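Local structure of diphosphomevalonate decarboxylase, putative (Trypanosoma brucei, 2HKE) at residues I14-Y19 with G153-W158; D35-T40 with K226-A231; T172-E177 with R230-R235. The protein probably catalyses the ATP-dependent decarboxylation of (R)-5-diphosphomevalonate to isopentenyl diphosphate, a step of the mevalonate pathway to isoprenoids and sterols. The protein carries 1 engineered substitution. All blocks are in the same frame, centred on the assembly; numbering follows the deposited sequence.

Contact 1. Residues I14-Y19 with G153-W158. With SO4 (sulfate ion), chain C.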
ATOM      1  N   ILE A  14       2.043   2.002   1.707  1.00 15.17           N
ATOM      2  CA  ILE A  14       1.803   3.149   0.828  1.00 17.31           C
ATOM      3  C   ILE A  14       3.085   3.557   0.142  1.00 17.06           C
ATOM      4  O   ILE A  14       4.028   3.966   0.794  1.00 17.86           O
ATOM      5  CB  ILE A  14       1.109   4.347   1.547  1.00 16.62           C
ATOM      6  CG1 ILE A  14       0.852   5.515   0.562  1.00 17.38           C
ATOM      7  CG2 ILE A  14       1.934   4.840   2.769  1.00 17.17           C
ATOM      8  CD1 ILE A  14      -0.160   5.115  -0.559  1.00 16.87           C
ATOM      9  N   ALA A  15       3.096   3.474  -1.199  1.00 18.56           N
ATOM     10  CA  ALA A  15       4.241   3.920  -1.973  1.00 18.66           C
ATOM     11  C   ALA A  15       4.312   5.438  -1.997  1.00 18.86           C
ATOM     12  O   ALA A  15       3.315   6.087  -2.344  1.00 20.70           O
ATOM     13  CB  ALA A  15       4.176   3.451  -3.397  1.00 19.34           C
ATOM     14  N   PHE A  16       5.465   5.993  -1.642  1.00 17.62           N
ATOM     15  CA  PHE A  16       5.699   7.439  -1.885  1.00 18.92           C
ATOM     16  C   PHE A  16       6.498   7.683  -3.167  1.00 18.91           C
ATOM     17  O   PHE A  16       6.428   8.792  -3.705  1.00 22.05           O
ATOM     18  CB  PHE A  16       6.297   8.121  -0.674  1.00 18.77           C
ATOM     19  CG  PHE A  16       7.504   7.445  -0.152  1.00 20.17           C
ATOM     20  CD1 PHE A  16       8.725   7.784  -0.648  1.00 19.22           C
ATOM     21  CD2 PHE A  16       7.429   6.464   0.825  1.00 17.61           C
ATOM     22  CE1 PHE A  16       9.875   7.164  -0.229  1.00 20.71           C
ATOM     23  CE2 PHE A  16       8.612   5.820   1.247  1.00 18.69           C
ATOM     24  CZ  PHE A  16       9.815   6.201   0.731  1.00 20.31           C
ATOM     25  N   ILE A  17       7.284   6.682  -3.611  1.00 18.41           N
ATOM     26  CA  ILE A  17       7.866   6.633  -4.927  1.00 18.29           C
ATOM     27  C   ILE A  17       7.127   5.528  -5.648  1.00 17.80           C
ATOM     28  O   ILE A  17       7.124   4.354  -5.244  1.00 17.43           O
ATOM     29  CB  ILE A  17       9.406   6.498  -4.951  1.00 18.67           C
ATOM     30  CG1 ILE A  17      10.014   7.802  -4.373  1.00 19.70           C
ATOM     31  CG2 ILE A  17       9.883   6.227  -6.436  1.00 16.73           C
ATOM     32  CD1 ILE A  17      11.482   7.663  -4.077  1.00 22.24           C
ATOM     33  N   LYS A  18       6.394   5.936  -6.659  1.00 18.11           N
ATOM     34  CA  LYS A  18       5.371   5.078  -7.240  1.00 19.04           C
ATOM     35  C   LYS A  18       5.778   3.933  -8.170  1.00 19.26           C
ATOM     36  O   LYS A  18       6.622   4.097  -9.040  1.00 19.03           O
ATOM     37  CB  LYS A  18       4.385   5.958  -7.977  1.00 19.79           C
ATOM     38  CG  LYS A  18       3.803   7.112  -7.128  1.00 19.15           C
ATOM     39  CD  LYS A  18       2.964   6.548  -6.000  1.00 16.97           C
ATOM     40  CE  LYS A  18       2.209   7.628  -5.233  1.00 20.13           C
ATOM     41  NZ  LYS A  18       1.345   7.048  -4.109  1.00 18.79           N
ATOM     42  N   TYR A  19       5.088   2.805  -8.005  1.00 18.54           N
ATOM     43  CA  TYR A  19       5.083   1.727  -8.967  1.00 19.04           C
ATOM     44  C   TYR A  19       3.972   2.045  -9.997  1.00 18.91           C
ATOM     45  O   TYR A  19       2.827   2.137  -9.646  1.00 18.33           O
ATOM     46  CB  TYR A  19       4.783   0.421  -8.243  1.00 18.64           C
ATOM     47  CG  TYR A  19       4.289  -0.761  -9.074  1.00 18.53           C
ATOM     48  CD1 TYR A  19       4.939  -1.133 -10.246  1.00 17.94           C
ATOM     49  CD2 TYR A  19       3.209  -1.538  -8.642  1.00 20.64           C
ATOM     50  CE1 TYR A  19       4.489  -2.212 -10.991  1.00 19.81           C
ATOM     51  CE2 TYR A  19       2.775  -2.637  -9.353  1.00 17.75           C
ATOM     52  CZ  TYR A  19       3.386  -2.953 -10.527  1.00 18.84           C
ATOM     53  OH  TYR A  19       2.968  -4.046 -11.215  1.00 19.39           O
ATOM     54  N   GLY A 153       8.641  -4.612   7.664  1.00 21.46           N
ATOM     55  CA  GLY A 153       8.267  -3.384   8.366  1.00 21.25           C
ATOM     56  C   GLY A 153       9.095  -2.213   7.881  1.00 20.27           C
ATOM     57  O   GLY A 153      10.101  -2.372   7.184  1.00 20.12           O
ATOM     58  N   GLY A 154       8.677  -1.015   8.239  1.00 19.49           N
ATOM     59  CA  GLY A 154       9.483   0.143   8.013  1.00 19.21           C
ATOM     60  C   GLY A 154       9.359   0.780   6.659  1.00 20.17           C
ATOM     61  O   GLY A 154       8.260   0.852   6.127  1.00 19.94           O
ATOM     62  N   PHE A 155      10.491   1.231   6.120  1.00 18.48           N
ATOM     63  CA  PHE A 155      10.565   1.858   4.786  1.00 18.43           C
ATOM     64  C   PHE A 155      11.185   0.803   3.865  1.00 19.00           C
ATOM     65  O   PHE A 155      12.254   0.253   4.142  1.00 19.97           O
ATOM     66  CB  PHE A 155      11.417   3.083   4.802  1.00 18.25           C
ATOM     67  CG  PHE A 155      10.827   4.249   5.529  1.00 19.43           C
ATOM     68  CD1 PHE A 155      10.742   4.263   6.896  1.00 21.30           C
ATOM     69  CD2 PHE A 155      10.398   5.368   4.837  1.00 19.88           C
ATOM     70  CE1 PHE A 155      10.228   5.391   7.561  1.00 21.03           C
ATOM     71  CE2 PHE A 155       9.871   6.478   5.498  1.00 19.79           C
ATOM     72  CZ  PHE A 155       9.812   6.471   6.856  1.00 20.27           C
ATOM     73  N   VAL A 156      10.501   0.493   2.776  1.00 17.30           N
ATOM     74  CA  VAL A 156      10.822  -0.667   1.955  1.00 16.61           C
ATOM     75  C   VAL A 156      10.977  -0.241   0.499  1.00 17.96           C
ATOM     76  O   VAL A 156      10.102   0.455  -0.036  1.00 17.80           O
ATOM     77  CB  VAL A 156       9.689  -1.723   2.093  1.00 17.12           C
ATOM     78  CG1 VAL A 156       9.925  -2.945   1.231  1.00 16.74           C
ATOM     79  CG2 VAL A 156       9.521  -2.097   3.596  1.00 18.96           C
ATOM     80  N   ILE A 157      12.077  -0.671  -0.099  1.00 17.83           N
ATOM     81  CA  ILE A 157      12.328  -0.493  -1.529  1.00 17.95           C
ATOM     82  C   ILE A 157      11.988  -1.751  -2.313  1.00 18.33           C
ATOM     83  O   ILE A 157      12.463  -2.822  -2.009  1.00 18.45           O
ATOM     84  CB  ILE A 157      13.785  -0.153  -1.774  1.00 17.96           C
ATOM     85  CG1 ILE A 157      14.135   1.198  -1.135  1.00 17.05           C
ATOM     86  CG2 ILE A 157      14.088  -0.112  -3.302  1.00 19.70           C
ATOM     87  CD1 ILE A 157      15.693   1.438  -1.072  1.00 18.72           C
ATOM     88  N   TRP A 158      11.201  -1.614  -3.379  1.00 17.42           N
ATOM     89  CA  TRP A 158      11.075  -2.684  -4.328  1.00 17.81           C
ATOM     90  C   TRP A 158      12.140  -2.403  -5.381  1.00 19.46           C
ATOM     91  O   TRP A 158      12.032  -1.406  -6.140  1.00 19.04           O
ATOM     92  CB  TRP A 158       9.657  -2.656  -4.975  1.00 18.28           C
ATOM     93  CG  TRP A 158       9.412  -3.718  -5.974  1.00 17.51           C
ATOM     94  CD1 TRP A 158      10.260  -4.738  -6.324  1.00 18.84           C
ATOM     95  CD2 TRP A 158       8.259  -3.855  -6.814  1.00 17.97           C
ATOM     96  NE1 TRP A 158       9.694  -5.508  -7.316  1.00 18.96           N
ATOM     97  CE2 TRP A 158       8.467  -4.995  -7.627  1.00 18.27           C
ATOM     98  CE3 TRP A 158       7.061  -3.152  -6.931  1.00 18.85           C
ATOM     99  CZ2 TRP A 158       7.538  -5.424  -8.566  1.00 17.99           C
ATOM    100  CZ3 TRP A 158       6.129  -3.592  -7.901  1.00 19.63           C
ATOM    101  CH2 TRP A 158       6.390  -4.733  -8.674  1.00 19.00           C
TER
HETATM  102  S   SO4 C 381      -0.193  -5.455 -10.234  1.00 23.93           S
HETATM  103  O1  SO4 C 381      -0.513  -5.579 -11.642  1.00 24.28           O
HETATM  104  O2  SO4 C 381      -0.521  -4.127  -9.772  1.00 24.08           O
HETATM  105  O3  SO4 C 381      -0.967  -6.416  -9.457  1.00 22.99           O
HETATM  106  O4  SO4 C 381       1.242  -5.667 -10.034  1.00 23.69           O
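Tyr19 OH is gripped by two partners: it donates a hydrogen bond to O4 of a sulfate ion at 2.6 Å and is also hydrogen-bonded to Lys22 NZ, while the edge of Trp158 stands over one face of its ring. O4 lies at the edge of the phenol, near its plane, and Trp158 CZ3 is above the ring centre, 3.4 Å from the plane. The two six-membered rings have centroids 4.7 Å apart and planes at 64°, an edge-to-face (T-shaped) pair with the indole edge directed at the phenol face. A first torsion of 161° swings CG of Tyr19 roughly opposite the backbone N and carries the ring toward the indole. Tyrosine thus suits the place twice over, with a face for packing and a hydroxyl that can bind an anion, here a sulfate probably from the crystallisation liquor, which is also bound by Arg77, Ser144, Gly145, Thr200 and Lys22. Such a pocket is consistent with a phosphate-binding site of this GHMP-type fold. Between the segments runs strand 36-40, antiparallel to both strand 5-15 and strand 155-159. Opposite Phe37, Phe16 and Ile17 form a classic beta bulge where the chain turns a corner. Beyond it, Lys18 NZ donates a hydrogen bond back to Ala15 O at 2.8 Å and also forms a salt bridge with Asp293. At the other end of the contact, Phe16 CE2 touches Phe155 CD2 at 4.0 Å, the side chains crossing at about a right angle. The purely hydrocarbon ring of Phe16 is buried beside Phe240 and Ile232.

Contact 2. Residues D35-T40 with K226-A231; sequences DSFSIT and KIASRA
Phe37 is the whole of the strand's share in this contact, meeting Ala228 and Ser229 on one turn of the helix. The apolar part is its approach to Ala228: CD2 of the phenylalanine lies 4.2 Å from CB of the alanine, which comes to the ring obliquely. A small methyl suits this spot, because a short side chain lets the helix backbone come close to the bulky ring; the CA atoms of Phe37 and Ala228 are 8.7 Å apart. The ring owes its reach to a first torsion of -151°, which holds CG roughly anti to the backbone N and projects it from the strand toward the helix.

The polar group is handled differently. Ser229 OG sits at the ring edge, near its plane, 3.5 Å from Phe37 CE2, so the oxygen faces the slightly positive C-H rim and not the electron-rich face. Its hydrogen-bonding need is met within the helix by Met225 O, one turn back, a bond that serine can make with OG beside its own backbone N (chi1 -67°).

Around these residues, the Phe37 ring also meets those of Phe16 and Phe174, the latter edge-to-face, and touches Met225 and Ile232. Strand 36-40, in the sheet between strands 5-15 and 155-159, is thereby joined to helix 213-234, which also packs on helix 237-256 through Ile227 and Ala231.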
ATOM      1  N   ASP A  35      12.122   1.313  -9.715  1.00 18.74           N
ATOM      2  CA  ASP A  35      12.007   1.002  -8.303  1.00 19.56           C
ATOM      3  C   ASP A  35      10.808   1.742  -7.713  1.00 18.54           C
ATOM      4  O   ASP A  35      10.365   2.779  -8.208  1.00 17.23           O
ATOM      5  CB  ASP A  35      13.214   1.488  -7.550  1.00 20.53           C
ATOM      6  CG  ASP A  35      14.497   0.709  -7.833  1.00 24.94           C
ATOM      7  OD1 ASP A  35      14.556  -0.334  -8.531  1.00 25.18           O
ATOM      8  OD2 ASP A  35      15.518   1.223  -7.298  1.00 31.00           O
ATOM      9  N   SER A  36      10.333   1.236  -6.578  1.00 16.54           N
ATOM     10  CA  SER A  36       9.342   1.966  -5.807  1.00 16.75           C
ATOM     11  C   SER A  36       9.740   1.928  -4.338  1.00 16.50           C
ATOM     12  O   SER A  36      10.632   1.169  -3.970  1.00 16.99           O
ATOM     13  CB  SER A  36       7.940   1.434  -6.048  1.00 16.99           C
ATOM     14  OG  SER A  36       7.841   0.031  -5.951  1.00 16.61           O
ATOM     15  N   PHE A  37       9.086   2.723  -3.511  1.00 16.00           N
ATOM     16  CA  PHE A  37       9.569   2.904  -2.162  1.00 16.72           C
ATOM     17  C   PHE A  37       8.316   3.199  -1.353  1.00 17.11           C
ATOM     18  O   PHE A  37       7.551   4.101  -1.724  1.00 16.93           O
ATOM     19  CB  PHE A  37      10.527   4.118  -2.168  1.00 16.58           C
ATOM     20  CG  PHE A  37      11.633   4.091  -1.107  1.00 17.76           C
ATOM     21  CD1 PHE A  37      11.550   3.357   0.069  1.00 17.53           C
ATOM     22  CD2 PHE A  37      12.706   4.941  -1.284  1.00 18.60           C
ATOM     23  CE1 PHE A  37      12.600   3.410   1.007  1.00 19.98           C
ATOM     24  CE2 PHE A  37      13.759   5.008  -0.375  1.00 20.26           C
ATOM     25  CZ  PHE A  37      13.684   4.245   0.798  1.00 18.36           C
ATOM     26  N   SER A  38       8.105   2.452  -0.253  1.00 16.70           N
ATOM     27  CA  SER A  38       6.859   2.572   0.485  1.00 15.97           C
ATOM     28  C   SER A  38       7.110   2.543   1.978  1.00 16.60           C
ATOM     29  O   SER A  38       8.206   2.166   2.448  1.00 16.98           O
ATOM     30  CB  SER A  38       5.904   1.443   0.131  1.00 16.25           C
ATOM     31  OG  SER A  38       6.533   0.182   0.360  1.00 18.13           O
ATOM     32  N   ILE A  39       6.106   3.000   2.702  1.00 16.32           N
ATOM     33  CA  ILE A  39       6.039   2.843   4.142  1.00 17.92           C
ATOM     34  C   ILE A  39       5.038   1.749   4.436  1.00 17.79           C
ATOM     35  O   ILE A  39       3.880   1.775   3.996  1.00 19.37           O
ATOM     36  CB  ILE A  39       5.593   4.153   4.840  1.00 17.77           C
ATOM     37  CG1 ILE A  39       6.595   5.270   4.603  1.00 18.51           C
ATOM     38  CG2 ILE A  39       5.396   3.966   6.386  1.00 18.39           C
ATOM     39  CD1 ILE A  39       6.229   6.545   5.282  1.00 19.23           C
ATOM     40  N   THR A  40       5.445   0.798   5.268  1.00 18.29           N
ATOM     41  CA  THR A  40       4.550  -0.216   5.710  1.00 18.18           C
ATOM     42  C   THR A  40       3.674   0.311   6.869  1.00 17.73           C
ATOM     43  O   THR A  40       4.190   0.927   7.775  1.00 19.47           O
ATOM     44  CB  THR A  40       5.384  -1.399   6.206  1.00 19.31           C
ATOM     45  OG1 THR A  40       6.267  -1.804   5.159  1.00 19.52           O
ATOM     46  CG2 THR A  40       4.471  -2.530   6.633  1.00 18.00           C
ATOM     47  N   LYS A 226      17.335   8.331  -4.780  1.00 22.96           N
ATOM     48  CA  LYS A 226      18.526   8.836  -4.065  1.00 24.08           C
ATOM     49  C   LYS A 226      18.172   9.901  -3.038  1.00 23.41           C
ATOM     50  O   LYS A 226      18.659   9.846  -1.887  1.00 23.32           O
ATOM     51  CB  LYS A 226      19.578   9.346  -5.056  1.00 26.19           C
ATOM     52  CG  LYS A 226      20.781  10.053  -4.418  1.00 27.52           C
ATOM     53  CD  LYS A 226      21.848  10.395  -5.480  1.00 30.05           C
ATOM     54  CE  LYS A 226      23.045  11.133  -4.845  1.00 34.58           C
ATOM     55  NZ  LYS A 226      24.165  11.283  -5.849  1.00 38.41           N
ATOM     56  N   ILE A 227      17.315  10.850  -3.412  1.00 22.54           N
ATOM     57  CA  ILE A 227      16.962  11.971  -2.537  1.00 22.09           C
ATOM     58  C   ILE A 227      16.134  11.424  -1.361  1.00 22.38           C
ATOM     59  O   ILE A 227      16.355  11.788  -0.232  1.00 22.35           O
ATOM     60  CB  ILE A 227      16.119  13.052  -3.269  1.00 22.93           C
ATOM     61  CG1 ILE A 227      16.942  13.721  -4.389  1.00 22.70           C
ATOM     62  CG2 ILE A 227      15.586  14.086  -2.285  1.00 20.94           C
ATOM     63  CD1 ILE A 227      16.060  14.477  -5.430  1.00 22.80           C
ATOM     64  N   ALA A 228      15.143  10.590  -1.638  1.00 21.61           N
ATOM     65  CA  ALA A 228      14.345  10.000  -0.537  1.00 20.92           C
ATOM     66  C   ALA A 228      15.180   9.166   0.440  1.00 20.65           C
ATOM     67  O   ALA A 228      15.027   9.286   1.648  1.00 18.46           O
ATOM     68  CB  ALA A 228      13.157   9.153  -1.098  1.00 21.02           C
ATOM     69  N   SER A 229      16.082   8.357  -0.076  1.00 20.30           N
ATOM     70  CA  SER A 229      16.947   7.522   0.753  1.00 21.97           C
ATOM     71  C   SER A 229      17.764   8.388   1.729  1.00 22.69           C
ATOM     72  O   SER A 229      17.798   8.116   2.915  1.00 22.86           O
ATOM     73  CB  SER A 229      17.867   6.673  -0.147  1.00 22.04           C
ATOM     74  OG  SER A 229      17.096   5.732  -0.870  1.00 22.21           O
ATOM     75  N   ARG A 230      18.423   9.411   1.196  1.00 23.44           N
ATOM     76  CA  ARG A 230      19.155  10.380   2.017  1.00 23.70           C
ATOM     77  C   ARG A 230      18.257  11.051   3.026  1.00 22.73           C
ATOM     78  O   ARG A 230      18.628  11.179   4.193  1.00 22.61           O
ATOM     79  CB  ARG A 230      19.765  11.431   1.095  1.00 24.19           C
ATOM     80  CG  ARG A 230      20.564  12.508   1.770  1.00 26.22           C
ATOM     81  CD  ARG A 230      21.309  13.435   0.813  1.00 30.63           C
ATOM     82  NE  ARG A 230      22.066  14.386   1.648  1.00 37.11           N
ATOM     83  CZ  ARG A 230      22.637  15.524   1.250  1.00 41.98           C
ATOM     84  NH1 ARG A 230      22.574  15.932  -0.003  1.00 45.35           N
ATOM     85  NH2 ARG A 230      23.287  16.263   2.136  1.00 42.58           N
ATOM     86  N   ALA A 231      17.059  11.473   2.603  1.00 21.23           N
ATOM     87  CA  ALA A 231      16.135  12.177   3.524  1.00 20.55           C
ATOM     88  C   ALA A 231      15.652  11.241   4.642  1.00 20.77           C
ATOM     89  O   ALA A 231      15.438  11.684   5.767  1.00 22.30           O
ATOM     90  CB  ALA A 231      14.899  12.734   2.753  1.00 20.85           C
TER

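Contact 3. Residues T172-E177 with R230-R235; sequences TQFVDE and RAIKAR
The Phe174 ring presents its edge to Ile232, whose CG2 methyl lies near the ring plane, 3.9 Å from CE2, while the chain of Lys233 comes in obliquely at the ring's far end. There Lys233 CG is 3.5 Å from Phe174 CZ, and the lysine's CE is nearly as close to the same atom at 3.6 Å, so its methylene groups pass obliquely by the end of the ring. With CG anti to the backbone N (chi1 -180°), Phe174 extends straight from its strand toward the helix.

Beside it, Val175 adds a branched methyl: its CG2 touches CG2 of Ile232 at 3.7 Å. The isoleucine methyl therefore has the ring edge and the valine as neighbours at once, a reason for beta-branched residues to suit this junction, since they carry methyl groups close to the backbone. Phe174 and Val175 can both turn toward the helix because they form a classic beta bulge opposite Phe155, at a corner in strand 170-175. Helix 213-234 ends just here in a Schellman motif at Arg235, with positive phi (52°) and a weak bond from Arg235 N to Ile232 O; that carbonyl is also hydrogen-bonded to His179 NE2.

Lysine suits this margin of the contact because its two halves differ: the aliphatic part packs obliquely against a partly exposed ring, while the charged end lies on an exposed residue, where it can meet solvent. The adhesion is thus chiefly hydrophobic, without a polar bond between the two segments.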
ATOM      1  N   THR A 172      13.489  -4.901  -0.402  1.00 20.10           N
ATOM      2  CA  THR A 172      14.398  -4.956   0.726  1.00 21.00           C
ATOM      3  C   THR A 172      14.060  -3.851   1.722  1.00 21.06           C
ATOM      4  O   THR A 172      13.524  -2.792   1.353  1.00 19.05           O
ATOM      5  CB  THR A 172      15.852  -4.801   0.271  1.00 22.16           C
ATOM      6  OG1 THR A 172      15.996  -3.600  -0.467  1.00 23.94           O
ATOM      7  CG2 THR A 172      16.260  -5.914  -0.623  1.00 23.47           C
ATOM      8  N   GLN A 173      14.286  -4.118   2.996  1.00 20.21           N
ATOM      9  CA  GLN A 173      13.994  -3.133   4.023  1.00 21.41           C
ATOM     10  C   GLN A 173      15.078  -2.088   3.972  1.00 22.13           C
ATOM     11  O   GLN A 173      16.264  -2.405   4.012  1.00 23.43           O
ATOM     12  CB  GLN A 173      13.932  -3.776   5.418  1.00 21.04           C
ATOM     13  CG  GLN A 173      13.543  -2.812   6.461  1.00 20.99           C
ATOM     14  CD  GLN A 173      13.490  -3.494   7.781  1.00 24.17           C
ATOM     15  OE1 GLN A 173      14.546  -3.834   8.315  1.00 24.93           O
ATOM     16  NE2 GLN A 173      12.280  -3.788   8.273  1.00 21.93           N
ATOM     17  N   PHE A 174      14.701  -0.824   3.836  1.00 21.48           N
ATOM     18  CA  PHE A 174      15.657   0.232   3.829  1.00 21.56           C
ATOM     19  C   PHE A 174      16.055   0.623   5.260  1.00 22.10           C
ATOM     20  O   PHE A 174      17.261   0.649   5.587  1.00 21.55           O
ATOM     21  CB  PHE A 174      15.168   1.422   3.038  1.00 21.74           C
ATOM     22  CG  PHE A 174      16.137   2.561   2.989  1.00 21.64           C
ATOM     23  CD1 PHE A 174      17.318   2.477   2.269  1.00 23.64           C
ATOM     24  CD2 PHE A 174      15.841   3.737   3.638  1.00 22.40           C
ATOM     25  CE1 PHE A 174      18.217   3.539   2.234  1.00 23.34           C
ATOM     26  CE2 PHE A 174      16.707   4.801   3.593  1.00 19.85           C
ATOM     27  CZ  PHE A 174      17.896   4.703   2.898  1.00 23.83           C
ATOM     28  N   VAL A 175      15.057   0.957   6.053  1.00 21.19           N
ATOM     29  CA  VAL A 175      15.163   1.084   7.475  1.00 21.95           C
ATOM     30  C   VAL A 175      13.957   0.500   8.110  1.00 22.77           C
ATOM     31  O   VAL A 175      12.864   0.432   7.496  1.00 20.32           O
ATOM     32  CB  VAL A 175      15.327   2.557   7.959  1.00 21.99           C
ATOM     33  CG1 VAL A 175      16.624   3.165   7.404  1.00 21.29           C
ATOM     34  CG2 VAL A 175      14.101   3.452   7.617  1.00 21.39           C
ATOM     35  N   ASP A 176      14.111   0.074   9.370  1.00 22.56           N
ATOM     36  CA  ASP A 176      12.969  -0.548  10.028  1.00 22.90           C
ATOM     37  C   ASP A 176      12.117   0.478  10.737  1.00 21.84           C
ATOM     38  O   ASP A 176      12.343   1.681  10.663  1.00 21.42           O
ATOM     39  CB  ASP A 176      13.397  -1.715  10.945  1.00 23.32           C
ATOM     40  CG  ASP A 176      14.164  -1.261  12.176  1.00 26.53           C
ATOM     41  OD1 ASP A 176      14.046  -0.087  12.597  1.00 25.74           O
ATOM     42  OD2 ASP A 176      14.897  -2.124  12.752  1.00 28.49           O
ATOM     43  N   GLU A 177      11.085  -0.016  11.377  1.00 23.57           N
ATOM     44  CA  GLU A 177      10.094   0.813  12.045  1.00 24.35           C
ATOM     45  C   GLU A 177      10.652   1.605  13.208  1.00 25.12           C
ATOM     46  O   GLU A 177      10.012   2.514  13.685  1.00 26.67           O
ATOM     47  CB  GLU A 177       8.917  -0.050  12.501  1.00 25.47           C
ATOM     48  CG  GLU A 177       9.169  -1.088  13.607  1.00 27.82           C
ATOM     49  CD  GLU A 177       9.758  -2.406  13.123  1.00 31.70           C
ATOM     50  OE1 GLU A 177      10.143  -2.529  11.951  1.00 31.86           O
ATOM     51  OE2 GLU A 177       9.839  -3.368  13.921  1.00 36.26           O
ATOM     52  N   ARG A 230      18.423   9.411   1.196  1.00 23.44           N
ATOM     53  CA  ARG A 230      19.155  10.380   2.017  1.00 23.70           C
ATOM     54  C   ARG A 230      18.257  11.051   3.026  1.00 22.73           C
ATOM     55  O   ARG A 230      18.628  11.179   4.193  1.00 22.61           O
ATOM     56  CB  ARG A 230      19.765  11.431   1.095  1.00 24.19           C
ATOM     57  CG  ARG A 230      20.564  12.508   1.770  1.00 26.22           C
ATOM     58  CD  ARG A 230      21.309  13.435   0.813  1.00 30.63           C
ATOM     59  NE  ARG A 230      22.066  14.386   1.648  1.00 37.11           N
ATOM     60  CZ  ARG A 230      22.637  15.524   1.250  1.00 41.98           C
ATOM     61  NH1 ARG A 230      22.574  15.932  -0.003  1.00 45.35           N
ATOM     62  NH2 ARG A 230      23.287  16.263   2.136  1.00 42.58           N
ATOM     63  N   ALA A 231      17.059  11.473   2.603  1.00 21.23           N
ATOM     64  CA  ALA A 231      16.135  12.177   3.524  1.00 20.55           C
ATOM     65  C   ALA A 231      15.652  11.241   4.642  1.00 20.77           C
ATOM     66  O   ALA A 231      15.438  11.684   5.767  1.00 22.30           O
ATOM     67  CB  ALA A 231      14.899  12.734   2.753  1.00 20.85           C
ATOM     68  N   ILE A 232      15.423   9.971   4.336  1.00 20.13           N
ATOM     69  CA  ILE A 232      14.892   9.032   5.341  1.00 21.15           C
ATOM     70  C   ILE A 232      16.002   8.700   6.323  1.00 22.08           C
ATOM     71  O   ILE A 232      15.787   8.643   7.545  1.00 22.71           O
ATOM     72  CB  ILE A 232      14.308   7.774   4.693  1.00 20.45           C
ATOM     73  CG1 ILE A 232      13.034   8.139   3.905  1.00 19.34           C
ATOM     74  CG2 ILE A 232      14.084   6.633   5.738  1.00 19.71           C
ATOM     75  CD1 ILE A 232      12.735   7.180   2.812  1.00 20.69           C
ATOM     76  N   LYS A 233      17.199   8.486   5.800  1.00 23.16           N
ATOM     77  CA  LYS A 233      18.358   8.290   6.692  1.00 25.46           C
ATOM     78  C   LYS A 233      18.585   9.459   7.613  1.00 25.35           C
ATOM     79  O   LYS A 233      18.860   9.237   8.815  1.00 27.69           O
ATOM     80  CB  LYS A 233      19.615   7.890   5.908  1.00 26.29           C
ATOM     81  CG  LYS A 233      19.503   6.457   5.497  1.00 30.36           C
ATOM     82  CD  LYS A 233      20.780   5.826   5.002  1.00 32.61           C
ATOM     83  CE  LYS A 233      20.694   4.264   5.080  1.00 36.72           C
ATOM     84  NZ  LYS A 233      21.505   3.544   4.005  1.00 39.55           N
ATOM     85  N   ALA A 234      18.433  10.683   7.110  1.00 24.48           N
ATOM     86  CA  ALA A 234      18.605  11.906   7.893  1.00 24.93           C
ATOM     87  C   ALA A 234      17.388  12.334   8.692  1.00 24.79           C
ATOM     88  O   ALA A 234      17.489  13.300   9.408  1.00 25.58           O
ATOM     89  CB  ALA A 234      18.998  13.047   6.989  1.00 24.46           C
ATOM     90  N   ARG A 235      16.246  11.667   8.527  1.00 23.79           N
ATOM     91  CA  ARG A 235      14.969  12.070   9.114  1.00 24.07           C
ATOM     92  C   ARG A 235      14.648  13.510   8.792  1.00 23.00           C
ATOM     93  O   ARG A 235      14.258  14.275   9.652  1.00 23.39           O
ATOM     94  CB  ARG A 235      14.938  11.813  10.642  1.00 24.85           C
ATOM     95  CG  ARG A 235      15.264  10.414  11.044  1.00 25.25           C
ATOM     96  CD  ARG A 235      15.711  10.371  12.526  1.00 29.20           C
ATOM     97  NE  ARG A 235      16.074   9.025  12.981  1.00 30.44           N
ATOM     98  CZ  ARG A 235      17.324   8.553  13.073  1.00 35.12           C
ATOM     99  NH1 ARG A 235      18.369   9.306  12.727  1.00 37.86           N
ATOM    100  NH2 ARG A 235      17.538   7.311  13.512  1.00 33.21           N
TER

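In the fold
Contact 1 lies on the sheet side, and contacts 2 and 3 join that sheet to helix 213-234. Contacts 1 and 2 have centres about 6 Å apart and are stitched by a probable hydrogen bond from Phe16 N to Phe37 O (2.8 Å). Contacts 2 and 3, with centres about 7 Å apart, use consecutive turns of the helix and meet where Phe37 CZ approaches Phe174 CD2 at 3.6 Å. Contacts 1 and 3, with centres about 11 Å apart, are joined by Phe155 O and Phe174 N at 2.7 Å, a probable hydrogen bond between adjacent strands. Of the three, contact 1 reaches the sulfate pocket, through Tyr19; the other two extend the hydrophobic packing along the helix.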